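Local atomic coordinates of alpha-1,2-mannosidase (Bacteroides thetaiotaomicron, PDB entry 2WW2), a protein that hydrolyses alpha-mannosides with inversion of anomeric configuration, as a calcium-dependent glycoside hydrolase of family GH92. Residues Lys2-Leu14 with Arg264-Ala276. Residues are numbered along the deposited sequence; the frame is centred on the assembly and turned at random.
Sequences KKTVEFVDYVNPL and REQWNNYLGRVEA
Glu6 lays its CB against the Asn268 amide, 3.5 Å from OD1, while its own OE2 takes the Lys3 backbone N; the N-terminal loop here meets a helix-turn-strand unit of the GH92 catalytic domain. A type I beta turn from Leu271 to Val274 leads into strand 274-277, which follows helix 256-271 and lies at the edge of its sheet. The Phe7 ring lies against the turn, CD2 lying 3.5 Å from Gly272 CA and the CG of Glu275 meeting the ring at its edge; Tyr288 stacks on it, and His665 holds Glu275 OE1. Lys3 reaches Glu275 through water: its NZ donates to a water at 2.8 Å from NZ that in turn donates to Glu275 OE2. Val8 N donates to Asn268 OD1 at 2.9 Å, arriving nearly in line with the C=O bond. With an alanine at Asn268, the buried Val8 N-H would probably lose its acceptor, and a gap would probably open beside Glu6 CB. Val8 CG2, anti to the backbone N, packs 3.5 Å from Trp267 CB, and Leu271 CD1 touches both Val8 CA and Val11 CG2. Asp9 accepts at both oxygens: OD2 from Glu6 N, and OD1, on its syn side, from Arg264 NH1 at 3.2 Å in a salt bridge bent to 137° at the hydrogen, the oxygen lying in the guanidinium plane.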
# COMPACT_ATOMS: atom_id res chain seq x y z
N LYS A 2 9.82 -48.31 18.22
CA LYS A 2 9.61 -47.25 19.22
C LYS A 2 10.71 -46.19 19.19
O LYS A 2 11.89 -46.51 19.04
CB LYS A 2 9.54 -47.84 20.64
CG LYS A 2 9.46 -46.78 21.76
CD LYS A 2 9.29 -47.42 23.15
CE LYS A 2 8.39 -46.58 24.06
NZ LYS A 2 9.02 -45.32 24.52
N LYS A 3 10.33 -44.93 19.36
CA LYS A 3 11.29 -43.83 19.42
C LYS A 3 11.02 -42.97 20.64
O LYS A 3 9.88 -42.87 21.10
CB LYS A 3 11.20 -42.95 18.17
CG LYS A 3 11.69 -43.61 16.88
CD LYS A 3 11.29 -42.75 15.66
CE LYS A 3 9.77 -42.76 15.48
NZ LYS A 3 9.34 -41.89 14.35
N THR A 4 12.08 -42.35 21.16
CA THR A 4 12.02 -41.39 22.24
C THR A 4 11.08 -40.21 21.93
O THR A 4 10.30 -39.78 22.79
CB THR A 4 13.45 -40.88 22.55
OG1 THR A 4 14.23 -42.00 22.98
CG2 THR A 4 13.45 -39.81 23.66
N VAL A 5 11.16 -39.67 20.72
CA VAL A 5 10.21 -38.65 20.30
C VAL A 5 9.46 -39.24 19.10
O VAL A 5 10.07 -39.51 18.06
CB VAL A 5 10.91 -37.32 19.88
CG1 VAL A 5 9.84 -36.25 19.49
CG2 VAL A 5 11.79 -36.77 21.01
N GLU A 6 8.17 -39.46 19.27
CA GLU A 6 7.35 -40.10 18.24
C GLU A 6 6.71 -39.01 17.37
O GLU A 6 6.66 -37.86 17.76
CB GLU A 6 6.25 -40.95 18.91
CG GLU A 6 6.77 -42.12 19.78
CD GLU A 6 7.09 -43.36 18.95
OE1 GLU A 6 7.08 -43.28 17.69
OE2 GLU A 6 7.36 -44.43 19.53
N PHE A 7 6.20 -39.39 16.21
CA PHE A 7 5.66 -38.39 15.30
C PHE A 7 4.55 -37.54 15.92
O PHE A 7 4.53 -36.31 15.71
CB PHE A 7 5.21 -39.04 13.98
CG PHE A 7 6.37 -39.50 13.14
CD1 PHE A 7 7.52 -38.72 13.05
CD2 PHE A 7 6.33 -40.70 12.48
CE1 PHE A 7 8.61 -39.14 12.29
CE2 PHE A 7 7.41 -41.14 11.74
CZ PHE A 7 8.55 -40.36 11.64
N VAL A 8 3.69 -38.15 16.73
CA VAL A 8 2.57 -37.37 17.32
C VAL A 8 3.10 -36.35 18.33
O VAL A 8 2.45 -35.34 18.58
CB VAL A 8 1.48 -38.29 17.96
CG1 VAL A 8 1.99 -38.87 19.28
CG2 VAL A 8 0.18 -37.52 18.18
N ASP A 9 4.28 -36.60 18.89
CA ASP A 9 4.91 -35.65 19.84
C ASP A 9 5.26 -34.31 19.18
O ASP A 9 5.45 -33.30 19.86
CB ASP A 9 6.18 -36.25 20.49
CG ASP A 9 5.88 -37.45 21.36
OD1 ASP A 9 4.80 -37.46 21.98
OD2 ASP A 9 6.72 -38.37 21.45
N TYR A 10 5.37 -34.31 17.86
CA TYR A 10 5.65 -33.07 17.13
C TYR A 10 4.39 -32.22 16.89
O TYR A 10 4.49 -31.05 16.50
CB TYR A 10 6.33 -33.39 15.80
CG TYR A 10 7.74 -33.92 15.97
CD1 TYR A 10 8.74 -33.11 16.53
CD2 TYR A 10 8.06 -35.20 15.58
CE1 TYR A 10 10.05 -33.58 16.68
CE2 TYR A 10 9.38 -35.70 15.76
CZ TYR A 10 10.35 -34.87 16.30
OH TYR A 10 11.63 -35.32 16.47
N VAL A 11 3.22 -32.80 17.12
CA VAL A 11 1.98 -32.12 16.73
C VAL A 11 1.57 -31.03 17.72
O VAL A 11 1.44 -31.31 18.91
CB VAL A 11 0.80 -33.11 16.56
CG1 VAL A 11 -0.52 -32.35 16.28
CG2 VAL A 11 1.11 -34.10 15.44
N ASN A 12 1.33 -29.82 17.22
CA ASN A 12 0.77 -28.75 18.03
C ASN A 12 -0.60 -28.39 17.49
O ASN A 12 -0.69 -27.72 16.47
CB ASN A 12 1.66 -27.50 17.98
CG ASN A 12 1.08 -26.35 18.78
OD1 ASN A 12 0.16 -26.54 19.58
ND2 ASN A 12 1.61 -25.16 18.59
N PRO A 13 -1.67 -28.85 18.17
CA PRO A 13 -3.04 -28.58 17.70
C PRO A 13 -3.38 -27.09 17.81
O PRO A 13 -4.39 -26.65 17.26
CB PRO A 13 -3.91 -29.38 18.67
CG PRO A 13 -2.99 -30.45 19.25
CD PRO A 13 -1.66 -29.70 19.36
N LEU A 14 -2.55 -26.33 18.50
CA LEU A 14 -2.75 -24.87 18.56
C LEU A 14 -1.98 -24.09 17.49
O LEU A 14 -2.02 -22.85 17.49
CB LEU A 14 -2.36 -24.35 19.92
CG LEU A 14 -3.32 -24.77 21.02
CD1 LEU A 14 -2.76 -24.40 22.40
CD2 LEU A 14 -4.70 -24.13 20.78
N ARG A 264 -2.93 -42.14 20.87
CA ARG A 264 -1.55 -41.84 20.58
C ARG A 264 -1.01 -42.85 19.56
O ARG A 264 -0.32 -42.49 18.59
CB ARG A 264 -0.76 -41.96 21.87
CG ARG A 264 0.63 -41.50 21.75
CD ARG A 264 1.47 -42.08 22.83
NE ARG A 264 1.45 -41.28 24.03
CZ ARG A 264 2.14 -40.16 24.19
NH1 ARG A 264 2.88 -39.70 23.19
NH2 ARG A 264 2.08 -39.50 25.35
N GLU A 265 -1.33 -44.13 19.79
CA GLU A 265 -0.92 -45.17 18.85
C GLU A 265 -1.55 -44.96 17.47
O GLU A 265 -0.87 -45.09 16.45
CB GLU A 265 -1.25 -46.56 19.38
CG GLU A 265 -0.87 -47.67 18.42
CD GLU A 265 -1.01 -49.04 19.05
OE1 GLU A 265 -2.14 -49.41 19.42
OE2 GLU A 265 0.01 -49.74 19.17
N GLN A 266 -2.83 -44.62 17.42
CA GLN A 266 -3.46 -44.34 16.12
C GLN A 266 -2.77 -43.18 15.39
O GLN A 266 -2.46 -43.28 14.19
CB GLN A 266 -4.95 -44.03 16.31
CG GLN A 266 -5.74 -45.27 16.74
CD GLN A 266 -5.61 -46.40 15.71
OE1 GLN A 266 -5.95 -46.21 14.54
NE2 GLN A 266 -5.11 -47.55 16.13
N TRP A 267 -2.53 -42.08 16.09
CA TRP A 267 -1.88 -40.95 15.43
C TRP A 267 -0.47 -41.34 14.95
O TRP A 267 -0.07 -41.01 13.83
CB TRP A 267 -1.83 -39.72 16.33
CG TRP A 267 -3.16 -39.02 16.33
CD1 TRP A 267 -4.10 -39.02 17.33
CD2 TRP A 267 -3.70 -38.24 15.26
NE1 TRP A 267 -5.19 -38.28 16.93
CE2 TRP A 267 -4.97 -37.79 15.67
CE3 TRP A 267 -3.23 -37.88 13.98
CZ2 TRP A 267 -5.79 -37.02 14.85
CZ3 TRP A 267 -4.04 -37.09 13.17
CH2 TRP A 267 -5.31 -36.67 13.61
N ASN A 268 0.28 -42.05 15.78
CA ASN A 268 1.61 -42.44 15.35
C ASN A 268 1.56 -43.33 14.10
O ASN A 268 2.39 -43.22 13.21
CB ASN A 268 2.37 -43.13 16.49
CG ASN A 268 2.96 -42.12 17.46
OD1 ASN A 268 3.31 -41.01 17.07
ND2 ASN A 268 3.09 -42.51 18.72
N ASN A 269 0.58 -44.24 14.06
CA ASN A 269 0.40 -45.11 12.89
C ASN A 269 0.12 -44.31 11.61
O ASN A 269 0.76 -44.54 10.57
CB ASN A 269 -0.74 -46.12 13.14
CG ASN A 269 -0.35 -47.24 14.12
OD1 ASN A 269 0.83 -47.39 14.49
ND2 ASN A 269 -1.33 -48.05 14.52
N TYR A 270 -0.85 -43.42 11.66
CA TYR A 270 -1.24 -42.66 10.47
C TYR A 270 -0.22 -41.57 10.11
O TYR A 270 0.14 -41.43 8.93
CB TYR A 270 -2.66 -42.08 10.61
CG TYR A 270 -3.73 -43.15 10.45
CD1 TYR A 270 -4.10 -43.61 9.19
CD2 TYR A 270 -4.34 -43.73 11.56
CE1 TYR A 270 -5.06 -44.61 9.04
CE2 TYR A 270 -5.29 -44.73 11.42
CZ TYR A 270 -5.64 -45.16 10.17
OH TYR A 270 -6.59 -46.13 10.04
N LEU A 271 0.28 -40.83 11.10
CA LEU A 271 1.32 -39.83 10.81
C LEU A 271 2.56 -40.53 10.25
O LEU A 271 3.25 -39.99 9.38
CB LEU A 271 1.71 -38.99 12.04
CG LEU A 271 0.57 -38.16 12.65
CD1 LEU A 271 0.98 -37.59 14.02
CD2 LEU A 271 0.12 -37.05 11.69
N GLY A 272 2.85 -41.71 10.78
CA GLY A 272 4.09 -42.42 10.43
C GLY A 272 4.13 -42.98 9.02
O GLY A 272 5.16 -43.50 8.58
N ARG A 273 3.02 -42.86 8.29
CA ARG A 273 3.05 -43.26 6.89
C ARG A 273 3.95 -42.37 6.04
O ARG A 273 4.35 -42.77 4.95
CB ARG A 273 1.65 -43.33 6.28
CG ARG A 273 0.78 -44.40 6.92
CD ARG A 273 -0.39 -44.72 6.02
NE ARG A 273 -1.30 -45.68 6.65
CZ ARG A 273 -2.49 -45.98 6.16
NH1 ARG A 273 -2.91 -45.37 5.06
NH2 ARG A 273 -3.27 -46.86 6.79
N VAL A 274 4.27 -41.18 6.54
CA VAL A 274 5.37 -40.42 5.96
C VAL A 274 6.40 -40.08 7.03
O VAL A 274 6.10 -39.43 8.04
CB VAL A 274 4.93 -39.18 5.09
CG1 VAL A 274 3.96 -38.30 5.84
CG2 VAL A 274 6.17 -38.38 4.61
N GLU A 275 7.61 -40.58 6.83
CA GLU A 275 8.65 -40.43 7.83
C GLU A 275 9.65 -39.37 7.38
O GLU A 275 10.43 -39.61 6.46
CB GLU A 275 9.45 -41.72 7.98
CG GLU A 275 8.78 -42.87 8.64
CD GLU A 275 9.80 -43.99 8.92
OE1 GLU A 275 9.81 -44.98 8.16
OE2 GLU A 275 10.60 -43.85 9.85
N ALA A 276 9.66 -38.23 8.06
CA ALA A 276 10.61 -37.17 7.76
C ALA A 276 11.84 -37.28 8.66
O ALA A 276 11.71 -37.43 9.89
CB ALA A 276 9.96 -35.80 7.93
O HOH W 1 9.36 -44.00 12.45
O HOH W 2 11.71 -42.08 11.95